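PDB 3K96: glycerol-3-phosphate dehydrogenase [NAD(P)+] from Coxiella burnetii, which probably catalyses the NAD(P)H-dependent reduction of dihydroxyacetone phosphate to sn-glycerol 3-phosphate, the key precursor for phospholipid synthesis. Local coordinates for residues G38-A43 and T166-N171. Sequence-based numbering, arbitrary orientation. Where two conformers were deposited one is given.
Sequences GSWGTA and TEVAAN
Val168 splits its two methyls between Trp40 and Ala43. Its CG2 meets CZ3 on the six-membered ring of Trp40 at 3.8 Å, and the two side chains approach at a slant. The other methyl, CG1, lies 4.2 Å from CB of Ala43. Val168 holds CG1 anti to its backbone N (chi1 168°), which leaves CG2 beside that N and turned to the indole. Trp40 also has CG anti to its N; chi1 -175° and chi2 -138° together carry the benzo end of the ring to helix 165-169. Phe198 touches both Trp40 and Val168. The backbones come closest at Ala43 and Ala169, with CA atoms 5.3 Å apart. Gly38 and Gly41 fit the GxGxxG pattern of a Rossmann fold, where the first strand turns into helix 39-49. Ser39 and Trp40 probably bind NADPH, as does Ala165, which touches Ser39 and Ala43; both helices thus border the likely cofactor site. Gly38 is the N-cap. Gly38 O accepts from Thr42 N (3.0 Å) and from Thr42 OG1 (2.7 Å), on opposite faces of the carbonyl plane. Helix 165-169 ends in a Schellman motif at Asn171. Glu167 hydrogen-bonds to backbone N atoms of Ser233 and Asn234 of the second subunit.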
loop_
_atom_site.group_PDB
_atom_site.type_symbol
_atom_site.label_atom_id
_atom_site.label_comp_id
_atom_site.label_asym_id
_atom_site.label_seq_id
_atom_site.Cartn_x
_atom_site.Cartn_y
_atom_site.Cartn_z
ATOM N N GLY A 38 -9.943 24.283 5.988
ATOM C CA GLY A 38 -9.912 23.011 6.714
ATOM C C GLY A 38 -8.440 22.740 7.049
ATOM O O GLY A 38 -7.552 23.605 6.826
ATOM N N SER A 39 -8.170 21.540 7.554
ATOM C CA SER A 39 -6.811 21.143 7.929
ATOM C C SER A 39 -5.848 21.246 6.755
ATOM O O SER A 39 -4.783 21.864 6.852
ATOM C CB SER A 39 -6.806 19.686 8.430
ATOM O OG SER A 39 -7.716 19.504 9.503
ATOM N N TRP A 40 -6.220 20.623 5.646
ATOM C CA TRP A 40 -5.364 20.587 4.478
ATOM C C TRP A 40 -5.166 21.981 3.878
ATOM O O TRP A 40 -4.035 22.375 3.603
ATOM C CB TRP A 40 -5.883 19.552 3.468
ATOM C CG TRP A 40 -5.012 19.325 2.238
ATOM C CD1 TRP A 40 -5.455 19.176 0.948
ATOM C CD2 TRP A 40 -3.575 19.250 2.173
ATOM N NE1 TRP A 40 -4.393 19.006 0.093
ATOM C CE2 TRP A 40 -3.229 19.037 0.817
ATOM C CE3 TRP A 40 -2.555 19.308 3.121
ATOM C CZ2 TRP A 40 -1.913 18.899 0.397
ATOM C CZ3 TRP A 40 -1.249 19.189 2.694
ATOM C CH2 TRP A 40 -0.936 18.989 1.349
ATOM N N GLY A 41 -6.243 22.723 3.675
ATOM C CA GLY A 41 -6.103 24.104 3.141
ATOM C C GLY A 41 -5.175 24.962 3.971
ATOM O O GLY A 41 -4.334 25.697 3.442
ATOM N N THR A 42 -5.301 24.836 5.292
ATOM C CA THR A 42 -4.496 25.612 6.214
ATOM C C THR A 42 -3.031 25.162 6.187
ATOM O O THR A 42 -2.130 25.991 6.272
ATOM C CB THR A 42 -5.040 25.523 7.647
ATOM O OG1 THR A 42 -6.414 25.929 7.675
ATOM C CG2 THR A 42 -4.231 26.410 8.592
ATOM N N ALA A 43 -2.799 23.851 6.080
ATOM C CA ALA A 43 -1.441 23.313 6.018
ATOM C C ALA A 43 -0.731 23.825 4.750
ATOM O O ALA A 43 0.427 24.202 4.788
ATOM C CB ALA A 43 -1.462 21.761 6.041
ATOM N N THR A 166 -1.638 17.350 9.338
ATOM C CA THR A 166 -0.878 17.515 10.577
ATOM C C THR A 166 0.626 17.286 10.368
ATOM O O THR A 166 1.450 18.033 10.916
ATOM C CB THR A 166 -1.421 16.565 11.742
ATOM O OG1 THR A 166 -1.509 15.218 11.260
ATOM C CG2 THR A 166 -2.833 17.003 12.228
ATOM N N GLU A 167 0.991 16.288 9.555
ATOM C CA GLU A 167 2.418 15.992 9.297
ATOM C C GLU A 167 3.081 17.061 8.414
ATOM O O GLU A 167 4.276 17.368 8.571
ATOM C CB GLU A 167 2.604 14.588 8.692
ATOM C CG GLU A 167 2.161 13.441 9.654
ATOM C CD GLU A 167 2.543 12.030 9.151
ATOM O OE1 GLU A 167 2.776 11.876 7.933
ATOM O OE2 GLU A 167 2.615 11.081 9.993
ATOM N N VAL A 168 2.303 17.616 7.491
ATOM C CA VAL A 168 2.798 18.696 6.643
ATOM C C VAL A 168 3.047 19.912 7.546
ATOM O O VAL A 168 4.111 20.504 7.484
ATOM C CB VAL A 168 1.835 19.025 5.492
ATOM C CG1 VAL A 168 2.243 20.371 4.781
ATOM C CG2 VAL A 168 1.778 17.849 4.526
ATOM N N ALA A 169 2.101 20.238 8.424
ATOM C CA ALA A 169 2.275 21.385 9.339
ATOM C C ALA A 169 3.512 21.201 10.207
ATOM O O ALA A 169 4.211 22.175 10.519
ATOM C CB ALA A 169 1.027 21.601 10.223
ATOM N N ALA A 170 3.794 19.943 10.579
ATOM C CA ALA A 170 4.949 19.619 11.397
ATOM C C ALA A 170 6.219 19.578 10.583
ATOM O O ALA A 170 7.283 19.341 11.120
ATOM C CB ALA A 170 4.733 18.262 12.148
ATOM N N ASN A 171 6.107 19.792 9.284
ATOM C CA ASN A 171 7.260 19.804 8.398
ATOM C C ASN A 171 7.952 18.439 8.251
ATOM O O ASN A 171 9.155 18.378 8.045
ATOM C CB ASN A 171 8.276 20.867 8.821
ATOM C CG ASN A 171 9.285 21.182 7.737
ATOM O OD1 ASN A 171 8.940 21.271 6.563
ATOM N ND2 ASN A 171 10.530 21.382 8.131
#